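Regulatory protein YycH-like domain-containing protein (Eubacterium rectale, PDB 5COZ) is of unknown function but has a YycH-like domain and a precursor with a signal sequence, so is probably an exported, lipid-anchored protein with a possible regulatory role. Local coordinates at residues Phe215-Val220 and Tyr225-Glu230; Asp46-Ile51 and Cys184-Leu189; Asp219-Pro224 and Tyr262-Thr267. All blocks are in the same frame, centred on the assembly; numbering follows the deposited sequence. Where two conformers were deposited one is given.

Interaction 1: residues Phe215-Val220 and Tyr225-Glu230; sequences FMFPDV and YSRCPE
The Phe-217 ring is flanked on both faces. Arg-227 lies over one face, and the backbone C of Phe-215 lies beyond the other. The Tyr-225 ring has Asp-219 CA over a face, while Pro-218 O and Val-220 CG1 approach it obliquely. The contact lies at the base of a tight beta hairpin, strand 211-220 turning back into 223-224, and takes in the loop that follows. One backbone hydrogen bond crosses here, from Tyr-225 N to Pro-218 O at 3.1 Å, and it lies in the carbonyl plane. Pro-218 has no N-H to return it. The same Pro-218 O also accepts from Asn-242 ND2.

Arg-227 forms an off-centre cation-pi pair with Phe-217, its CZ 4.9 Å from the ring centroid. The guanidinium plane stands at 84° to the ring, so an edge of the group, not its flat side, is directed at the phenyl face. NE makes the closest approach, 3.5 Å from Phe-217 CE1. A bend at chi3 (64°) helps bring NE over the ring. Beyond it, NH1 is bridged to Glu-300 and Glu-304, and NH2 to Glu-188. This buried cation thus has three carboxylates about it, which probably keep it charged.

The Tyr-225 side chain crosses that of Val-220 at about a right angle. Its CG is anti to the carbonyl carbon (chi1 -45°), which directs the ring toward Pro-218. Pro-218 CB packs 3.8 Å from Tyr-225 CE2. On the other side of the ring, Tyr-225 CE1 meets Val-220 CG1 at 3.9 Å.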
loop_
_atom_site.group_PDB
_atom_site.type_symbol
_atom_site.label_atom_id
_atom_site.label_comp_id
_atom_site.label_asym_id
_atom_site.label_seq_id
_atom_site.Cartn_x
_atom_site.Cartn_y
_atom_site.Cartn_z
ATOM N N PHE A 215 -0.324 -7.045 3.065
ATOM C CA PHE A 215 -0.589 -6.002 2.097
ATOM C C PHE A 215 -0.274 -6.574 0.756
ATOM O O PHE A 215 0.858 -6.959 0.510
ATOM C CB PHE A 215 0.247 -4.711 2.292
ATOM C CG PHE A 215 -0.136 -3.751 3.381
ATOM C CD1 PHE A 215 -1.034 -4.118 4.388
ATOM C CD2 PHE A 215 0.392 -2.468 3.402
ATOM C CE1 PHE A 215 -1.338 -3.223 5.437
ATOM C CE2 PHE A 215 0.053 -1.565 4.421
ATOM C CZ PHE A 215 -0.809 -1.944 5.421
HETATM N N MSE A 216 -1.290 -6.636 -0.100
HETATM C CA MSE A 216 -1.099 -7.032 -1.497
HETATM C C MSE A 216 -1.338 -5.816 -2.346
HETATM O O MSE A 216 -1.996 -4.874 -1.917
HETATM C CB MSE A 216 -2.005 -8.178 -1.889
HETATM C CG MSE A 216 -1.968 -9.243 -0.826
HETATM SE SE MSE A 216 -3.149 -10.666 -1.206
HETATM C CE MSE A 216 -2.034 -11.583 -2.025
ATOM N N PHE A 217 -0.738 -5.793 -3.543
ATOM C CA PHE A 217 -0.768 -4.593 -4.336
ATOM C C PHE A 217 -1.408 -4.787 -5.702
ATOM O O PHE A 217 -0.785 -5.308 -6.615
ATOM C CB PHE A 217 0.680 -4.068 -4.477
ATOM C CG PHE A 217 1.354 -3.904 -3.131
ATOM C CD1 PHE A 217 0.956 -2.899 -2.255
ATOM C CD2 PHE A 217 2.295 -4.833 -2.688
ATOM C CE1 PHE A 217 1.517 -2.798 -0.981
ATOM C CE2 PHE A 217 2.867 -4.729 -1.413
ATOM C CZ PHE A 217 2.491 -3.698 -0.572
ATOM N N PRO A 218 -2.675 -4.356 -5.841
ATOM C CA PRO A 218 -3.368 -4.434 -7.150
ATOM C C PRO A 218 -2.500 -3.811 -8.237
ATOM O O PRO A 218 -1.916 -2.732 -8.040
ATOM C CB PRO A 218 -4.638 -3.626 -6.918
ATOM C CG PRO A 218 -4.935 -3.902 -5.441
ATOM C CD PRO A 218 -3.566 -3.803 -4.793
ATOM N N ASP A 219 -2.381 -4.513 -9.378
ATOM C CA ASP A 219 -1.480 -4.039 -10.396
ATOM C C ASP A 219 -2.031 -4.213 -11.798
ATOM O O ASP A 219 -3.104 -4.789 -11.999
ATOM C CB ASP A 219 -0.144 -4.819 -10.262
ATOM C CG ASP A 219 -0.121 -6.298 -10.609
ATOM O OD1 ASP A 219 -1.196 -6.947 -10.577
ATOM O OD2 ASP A 219 0.989 -6.825 -10.867
ATOM N N VAL A 220 -1.277 -3.698 -12.777
ATOM C CA VAL A 220 -1.591 -3.856 -14.194
ATOM C C VAL A 220 -0.226 -3.846 -14.892
ATOM O O VAL A 220 0.669 -3.108 -14.462
ATOM C CB VAL A 220 -2.624 -2.806 -14.698
ATOM C CG1 VAL A 220 -2.083 -1.381 -14.656
ATOM C CG2 VAL A 220 -3.138 -3.158 -16.095
ATOM N N TYR A 225 -0.526 -0.007 -8.694
ATOM C CA TYR A 225 -0.956 1.379 -8.575
ATOM C C TYR A 225 -0.254 1.990 -7.367
ATOM O O TYR A 225 0.137 1.287 -6.414
ATOM C CB TYR A 225 -2.488 1.524 -8.424
ATOM C CG TYR A 225 -3.276 0.684 -9.374
ATOM C CD1 TYR A 225 -3.252 0.933 -10.740
ATOM C CD2 TYR A 225 -4.105 -0.333 -8.904
ATOM C CE1 TYR A 225 -3.967 0.122 -11.638
ATOM C CE2 TYR A 225 -4.821 -1.137 -9.778
ATOM C CZ TYR A 225 -4.714 -0.925 -11.145
ATOM O OH TYR A 225 -5.475 -1.690 -11.978
ATOM N N SER A 226 -0.096 3.290 -7.416
ATOM C CA SER A 226 0.684 4.052 -6.465
ATOM C C SER A 226 0.363 3.756 -4.994
ATOM O O SER A 226 -0.816 3.718 -4.591
ATOM C CB SER A 226 0.480 5.533 -6.759
ATOM O OG SER A 226 0.998 6.356 -5.731
ATOM N N ARG A 227 1.437 3.578 -4.214
ATOM C CA ARG A 227 1.402 3.383 -2.765
ATOM C C ARG A 227 1.714 4.692 -2.039
ATOM O O ARG A 227 1.936 4.688 -0.837
ATOM C CB ARG A 227 2.382 2.287 -2.359
ATOM C CG ARG A 227 1.912 0.915 -2.859
ATOM C CD ARG A 227 3.078 -0.026 -3.069
ATOM N NE ARG A 227 3.824 -0.370 -1.859
ATOM C CZ ARG A 227 5.125 -0.117 -1.670
ATOM N NH1 ARG A 227 5.789 0.655 -2.520
ATOM N NH2 ARG A 227 5.759 -0.609 -0.610
ATOM N N CYS A 228 1.689 5.817 -2.765
ATOM C CA CYS A 228 1.908 7.116 -2.189
ATOM C C CYS A 228 0.742 7.522 -1.294
ATOM O O CYS A 228 -0.420 7.278 -1.624
ATOM C CB CYS A 228 2.087 8.161 -3.291
ATOM S SG CYS A 228 3.651 8.034 -4.161
ATOM N N PRO A 229 1.036 8.328 -0.282
ATOM C CA PRO A 229 -0.043 8.992 0.476
ATOM C C PRO A 229 -0.890 9.911 -0.418
ATOM O O PRO A 229 -0.472 10.313 -1.514
ATOM C CB PRO A 229 0.740 9.888 1.453
ATOM C CG PRO A 229 2.041 9.152 1.659
ATOM C CD PRO A 229 2.370 8.643 0.262
ATOM N N GLU A 230 -2.067 10.300 0.107
ATOM C CA GLU A 230 -2.931 11.260 -0.577
ATOM C C GLU A 230 -2.131 12.522 -0.931
ATOM O O GLU A 230 -1.453 13.110 -0.066
ATOM C CB GLU A 230 -4.117 11.621 0.330
ATOM C CG GLU A 230 -5.082 12.592 -0.330
ATOM C CD GLU A 230 -6.249 13.009 0.551
ATOM O OE1 GLU A 230 -6.621 12.233 1.457
ATOM O OE2 GLU A 230 -6.826 14.090 0.299
#

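Interaction 2: residues Asp46-Ile51 and Cys184-Leu189; sequences DSEINI and CEKNEL
Asn-50 and Lys-186 are the closest backbone positions, yet their CA atoms are 9.1 Å apart. No backbone bond links the segments, so side chains and a water span the gap. Residues 46-50 are a strand, and Glu-48 and Asn-50, two positions apart, both point toward 184-189. Lys-186 answers from the other segment. With CG anti to the backbone N (chi1 177°) and every later torsion near 180°, it reaches across at full length.

Its NZ is shared by two acceptors. Asn-50 OD1 takes a hydrogen bond of 2.8 Å in the carbonyl plane, on a lone pair. Glu-48 OE2 forms a salt bridge of 2.9 Å, with NZ above the carboxylate plane. Water 1 is a third, weak partner of NZ. This water donates to Glu-48 OE1 at 2.9 Å and Glu-188 OE2 at 2.8 Å, and accepts from Asn-50 ND2. It thereby links two like-charged carboxylates.

The polar network runs on: Arg-155 pairs with Glu-48, Arg-227 with Glu-188, and Glu-300 with Asn-50 ND2. Strand 43-50 lies between strands 34-40 and 295-311 of the mixed sheet, whereas strand 188-192 pairs with strand 211-220 in the antiparallel sheet.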
loop_
_atom_site.group_PDB
_atom_site.type_symbol
_atom_site.label_atom_id
_atom_site.label_comp_id
_atom_site.label_asym_id
_atom_site.label_seq_id
_atom_site.Cartn_x
_atom_site.Cartn_y
_atom_site.Cartn_z
ATOM N N ASP A 46 19.353 2.831 3.066
ATOM C CA ASP A 46 19.166 1.439 3.529
ATOM C C ASP A 46 17.810 1.058 2.987
ATOM O O ASP A 46 16.778 1.148 3.673
ATOM C CB ASP A 46 19.272 1.342 5.055
ATOM C CG ASP A 46 19.305 -0.078 5.578
ATOM O OD1 ASP A 46 19.171 -1.015 4.767
ATOM O OD2 ASP A 46 19.461 -0.250 6.803
ATOM N N SER A 47 17.822 0.675 1.715
ATOM C CA SER A 47 16.622 0.669 0.919
ATOM C C SER A 47 16.272 -0.584 0.186
ATOM O O SER A 47 17.128 -1.238 -0.387
ATOM C CB SER A 47 16.803 1.780 -0.117
ATOM O OG SER A 47 15.691 2.047 -0.957
ATOM N N GLU A 48 14.968 -0.863 0.140
ATOM C CA GLU A 48 14.412 -1.872 -0.736
ATOM C C GLU A 48 14.372 -1.263 -2.135
ATOM O O GLU A 48 14.230 -0.036 -2.282
ATOM C CB GLU A 48 12.986 -2.245 -0.304
ATOM C CG GLU A 48 12.920 -3.101 0.945
ATOM C CD GLU A 48 11.526 -3.651 1.177
ATOM O OE1 GLU A 48 10.640 -2.855 1.563
ATOM O OE2 GLU A 48 11.300 -4.850 0.889
ATOM N N ILE A 49 14.501 -2.104 -3.158
ATOM C CA ILE A 49 14.332 -1.736 -4.557
ATOM C C ILE A 49 13.170 -2.559 -5.058
ATOM O O ILE A 49 13.234 -3.785 -4.989
ATOM C CB ILE A 49 15.607 -1.990 -5.394
ATOM C CG1 ILE A 49 16.862 -1.300 -4.778
ATOM C CG2 ILE A 49 15.391 -1.605 -6.873
ATOM C CD1 ILE A 49 16.812 0.242 -4.783
ATOM N N ASN A 50 12.098 -1.902 -5.498
ATOM C CA ASN A 50 10.899 -2.634 -5.936
ATOM C C ASN A 50 10.538 -2.336 -7.361
ATOM O O ASN A 50 10.105 -1.208 -7.695
ATOM C CB ASN A 50 9.716 -2.265 -5.047
ATOM C CG ASN A 50 9.703 -2.987 -3.734
ATOM O OD1 ASN A 50 9.979 -4.193 -3.684
ATOM N ND2 ASN A 50 9.281 -2.293 -2.666
ATOM N N ILE A 51 10.742 -3.342 -8.243
ATOM C CA ILE A 51 10.309 -3.225 -9.642
ATOM C C ILE A 51 9.161 -4.221 -9.886
ATOM O O ILE A 51 8.667 -4.345 -11.007
ATOM C CB ILE A 51 11.454 -3.297 -10.693
ATOM C CG1 ILE A 51 12.324 -4.564 -10.575
ATOM C CG2 ILE A 51 12.311 -2.038 -10.541
ATOM C CD1 ILE A 51 11.727 -5.802 -11.268
ATOM N N CYS A 184 0.542 -7.856 -7.442
ATOM C CA CYS A 184 1.954 -8.247 -7.611
ATOM C C CYS A 184 2.254 -9.541 -6.866
ATOM O O CYS A 184 1.654 -9.824 -5.816
ATOM C CB CYS A 184 2.892 -7.152 -7.120
ATOM S SG CYS A 184 2.679 -5.579 -7.969
ATOM N N GLU A 185 3.271 -10.279 -7.336
ATOM C CA GLU A 185 3.705 -11.475 -6.642
ATOM C C GLU A 185 4.235 -11.131 -5.254
ATOM O O GLU A 185 3.969 -11.882 -4.309
ATOM C CB GLU A 185 4.780 -12.211 -7.454
ATOM C CG GLU A 185 4.245 -12.736 -8.771
ATOM C CD GLU A 185 5.155 -13.645 -9.581
ATOM O OE1 GLU A 185 6.160 -14.154 -9.031
ATOM O OE2 GLU A 185 4.832 -13.874 -10.769
ATOM N N LYS A 186 4.941 -9.994 -5.103
ATOM C CA LYS A 186 5.451 -9.577 -3.810
ATOM C C LYS A 186 4.345 -8.937 -2.970
ATOM O O LYS A 186 3.636 -8.037 -3.414
ATOM C CB LYS A 186 6.626 -8.595 -3.958
ATOM C CG LYS A 186 7.139 -8.069 -2.605
ATOM C CD LYS A 186 8.317 -7.144 -2.749
ATOM C CE LYS A 186 8.711 -6.581 -1.393
ATOM N NZ LYS A 186 10.065 -5.910 -1.473
ATOM N N ASN A 187 4.210 -9.427 -1.743
ATOM C CA ASN A 187 3.323 -8.824 -0.764
ATOM C C ASN A 187 4.173 -8.524 0.479
ATOM O O ASN A 187 5.352 -8.920 0.555
ATOM C CB ASN A 187 2.111 -9.719 -0.464
ATOM C CG ASN A 187 2.475 -11.129 -0.195
ATOM O OD1 ASN A 187 3.121 -11.413 0.802
ATOM N ND2 ASN A 187 2.133 -12.031 -1.125
ATOM N N GLU A 188 3.624 -7.741 1.381
ATOM C CA GLU A 188 4.276 -7.399 2.635
ATOM C C GLU A 188 3.493 -8.049 3.757
ATOM O O GLU A 188 2.261 -8.041 3.739
ATOM C CB GLU A 188 4.324 -5.874 2.841
ATOM C CG GLU A 188 5.217 -5.185 1.823
ATOM C CD GLU A 188 5.128 -3.674 1.847
ATOM O OE1 GLU A 188 4.237 -3.118 2.535
ATOM O OE2 GLU A 188 5.944 -3.041 1.133
ATOM N N LEU A 189 4.199 -8.594 4.728
ATOM C CA LEU A 189 3.564 -9.259 5.847
ATOM C C LEU A 189 3.893 -8.545 7.157
ATOM O O LEU A 189 5.069 -8.377 7.511
ATOM C CB LEU A 189 4.023 -10.727 5.884
ATOM C CG LEU A 189 3.514 -11.544 7.097
ATOM C CD1 LEU A 189 1.982 -11.533 7.199
ATOM C CD2 LEU A 189 3.983 -12.978 7.021
HETATM O O HOH W 1 8.375 -3.576 -0.048
#

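Interaction 3: residues Asp219-Pro224 and Tyr262-Thr267; sequences DVYGIP and YDWVET
The tip of a beta hairpin, at Val-220 and Tyr-221, packs against Trp-264 of strand 262-272. Tyr-221 and Trp-264 form a T-shaped pair. The edge of the tyrosine is directed at the face of the indole, with six-membered ring centroids 4.8 Å apart and planes at 78°. Tyr-221 CE2 leads, 3.7 Å from Trp-264 CZ2. The first torsion of Trp-264 (-173°) sets CG anti to the backbone N, and the indole extends toward the turn.

The turn is type I', from Val-220 to Ile-223, with Tyr-221 and Gly-222 at its corners. Two backbone hydrogen bonds close it: Val-220 N to Ile-223 O at 3.1 Å and Ile-223 N to Val-220 O at 3.0 Å. Across from it, strand 262-272 has a classic beta bulge, where Val-265 and Glu-266 both face Lys-63 of strand 58-66. Glu-266 O lies over the face of the Trp-264 ring opposite Tyr-221, so the indole is flanked by a backbone carbonyl and a tyrosine edge, both offset toward its rim.

Val-220 adds an aliphatic contact at the benzo end, where its CG2 lies 4.0 Å from Trp-264 CE3. Ile-317 of strand 314-330 touches both residues. Thr-267 OG1 lies in the indole plane, at the ring edge, and is hydrogen-bonded to Lys-60 NZ.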
loop_
_atom_site.group_PDB
_atom_site.type_symbol
_atom_site.label_atom_id
_atom_site.label_comp_id
_atom_site.label_asym_id
_atom_site.label_seq_id
_atom_site.Cartn_x
_atom_site.Cartn_y
_atom_site.Cartn_z
ATOM N N ASP A 219 -2.381 -4.513 -9.378
ATOM C CA ASP A 219 -1.480 -4.039 -10.396
ATOM C C ASP A 219 -2.031 -4.213 -11.798
ATOM O O ASP A 219 -3.104 -4.789 -11.999
ATOM C CB ASP A 219 -0.144 -4.819 -10.262
ATOM C CG ASP A 219 -0.121 -6.298 -10.609
ATOM O OD1 ASP A 219 -1.196 -6.947 -10.577
ATOM O OD2 ASP A 219 0.989 -6.825 -10.867
ATOM N N VAL A 220 -1.277 -3.698 -12.777
ATOM C CA VAL A 220 -1.591 -3.856 -14.194
ATOM C C VAL A 220 -0.226 -3.846 -14.892
ATOM O O VAL A 220 0.669 -3.108 -14.462
ATOM C CB VAL A 220 -2.624 -2.806 -14.698
ATOM C CG1 VAL A 220 -2.083 -1.381 -14.656
ATOM C CG2 VAL A 220 -3.138 -3.158 -16.095
ATOM N N TYR A 221 -0.014 -4.748 -15.857
ATOM C CA TYR A 221 1.293 -4.898 -16.532
ATOM C C TYR A 221 2.415 -5.112 -15.506
ATOM O O TYR A 221 3.564 -4.690 -15.713
ATOM C CB TYR A 221 1.586 -3.730 -17.485
ATOM C CG TYR A 221 0.555 -3.683 -18.589
ATOM C CD1 TYR A 221 0.487 -4.691 -19.546
ATOM C CD2 TYR A 221 -0.389 -2.661 -18.643
ATOM C CE1 TYR A 221 -0.520 -4.704 -20.513
ATOM C CE2 TYR A 221 -1.376 -2.641 -19.623
ATOM C CZ TYR A 221 -1.438 -3.664 -20.552
ATOM O OH TYR A 221 -2.424 -3.659 -21.495
ATOM N N GLY A 222 2.070 -5.793 -14.412
ATOM C CA GLY A 222 3.039 -6.135 -13.373
ATOM C C GLY A 222 3.462 -5.016 -12.445
ATOM O O GLY A 222 4.301 -5.252 -11.582
ATOM N N ILE A 223 2.872 -3.826 -12.596
ATOM C CA ILE A 223 3.268 -2.640 -11.841
ATOM C C ILE A 223 2.095 -2.224 -10.968
ATOM O O ILE A 223 0.972 -2.072 -11.476
ATOM C CB ILE A 223 3.721 -1.530 -12.825
ATOM C CG1 ILE A 223 4.966 -2.013 -13.587
ATOM C CG2 ILE A 223 3.993 -0.224 -12.051
ATOM C CD1 ILE A 223 5.372 -1.088 -14.763
ATOM N N PRO A 224 2.336 -2.036 -9.663
ATOM C CA PRO A 224 1.221 -1.689 -8.778
ATOM C C PRO A 224 0.767 -0.249 -8.927
ATOM O O PRO A 224 1.599 0.645 -9.168
ATOM C CB PRO A 224 1.793 -1.924 -7.371
ATOM C CG PRO A 224 3.262 -1.589 -7.512
ATOM C CD PRO A 224 3.613 -2.124 -8.928
ATOM N N TYR A 262 -9.274 -0.143 -10.730
ATOM C CA TYR A 262 -9.356 0.514 -12.025
ATOM C C TYR A 262 -9.355 -0.486 -13.141
ATOM O O TYR A 262 -8.765 -1.564 -13.012
ATOM C CB TYR A 262 -8.164 1.479 -12.189
ATOM C CG TYR A 262 -8.105 2.496 -11.070
ATOM C CD1 TYR A 262 -8.862 3.663 -11.121
ATOM C CD2 TYR A 262 -7.363 2.250 -9.910
ATOM C CE1 TYR A 262 -8.880 4.565 -10.055
ATOM C CE2 TYR A 262 -7.420 3.118 -8.820
ATOM C CZ TYR A 262 -8.152 4.293 -8.910
ATOM O OH TYR A 262 -8.186 5.215 -7.879
ATOM N N ASP A 263 -10.041 -0.148 -14.239
ATOM C CA ASP A 263 -10.129 -1.001 -15.426
ATOM C C ASP A 263 -9.391 -0.311 -16.578
ATOM O O ASP A 263 -9.724 0.808 -16.946
ATOM C CB ASP A 263 -11.604 -1.274 -15.806
ATOM C CG ASP A 263 -11.786 -2.347 -16.868
ATOM O OD1 ASP A 263 -11.076 -3.332 -16.817
ATOM O OD2 ASP A 263 -12.627 -2.157 -17.776
ATOM N N TRP A 264 -8.393 -0.993 -17.145
ATOM C CA TRP A 264 -7.620 -0.441 -18.270
ATOM C C TRP A 264 -8.514 -0.233 -19.498
ATOM O O TRP A 264 -9.147 -1.189 -19.988
ATOM C CB TRP A 264 -6.487 -1.394 -18.614
ATOM C CG TRP A 264 -5.528 -0.858 -19.642
ATOM C CD1 TRP A 264 -5.630 -0.976 -21.002
ATOM C CD2 TRP A 264 -4.288 -0.198 -19.387
ATOM N NE1 TRP A 264 -4.534 -0.405 -21.612
ATOM C CE2 TRP A 264 -3.687 0.071 -20.642
ATOM C CE3 TRP A 264 -3.607 0.178 -18.217
ATOM C CZ2 TRP A 264 -2.439 0.702 -20.749
ATOM C CZ3 TRP A 264 -2.359 0.794 -18.328
ATOM C CH2 TRP A 264 -1.790 1.040 -19.581
ATOM N N VAL A 265 -8.496 0.982 -20.068
ATOM C CA VAL A 265 -9.319 1.242 -21.241
ATOM C C VAL A 265 -8.456 1.237 -22.513
ATOM O O VAL A 265 -8.834 0.621 -23.528
ATOM C CB VAL A 265 -10.058 2.601 -21.075
ATOM C CG1 VAL A 265 -10.773 3.049 -22.371
ATOM C CG2 VAL A 265 -11.054 2.499 -19.917
ATOM N N GLU A 266 -7.303 1.934 -22.470
ATOM C CA GLU A 266 -6.452 2.030 -23.661
ATOM C C GLU A 266 -5.049 2.489 -23.322
ATOM O O GLU A 266 -4.825 3.168 -22.312
ATOM C CB GLU A 266 -7.056 2.998 -24.709
ATOM C CG GLU A 266 -7.206 4.428 -24.240
ATOM C CD GLU A 266 -8.032 5.286 -25.181
ATOM O OE1 GLU A 266 -7.660 5.403 -26.369
ATOM O OE2 GLU A 266 -9.055 5.843 -24.724
ATOM N N THR A 267 -4.117 2.162 -24.229
ATOM C CA THR A 267 -2.738 2.622 -24.172
ATOM C C THR A 267 -2.687 3.968 -24.860
ATOM O O THR A 267 -3.216 4.104 -25.977
ATOM C CB THR A 267 -1.824 1.613 -24.881
ATOM O OG1 THR A 267 -1.944 0.354 -24.218
ATOM C CG2 THR A 267 -0.353 2.054 -24.872
#

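In the fold
From the N terminus, strand 43-50 is the first part of the chain to enter these contacts. Interaction 2 ties it to 184-189, closing a loop of 132 residues and bringing the mixed sheet to the antiparallel one. Strand 211-220 follows and pairs with strand 188-192. Interaction 1 closes a very short loop, after the turn at 220-223 brings 225-230 back beside the strand. Interaction 3 starts from the same strand, sharing Asp-219 and Val-220, and reaches forward to 262-267 in the mixed sheet. Interaction 2 closes before the other two open. Backbone contacts of Phe-215 with Glu-188 and Phe-217 with Cys-184 connect interactions 1 and 2, while Cys-184 SG packs near Asp-219 and Pro-224 of interaction 3.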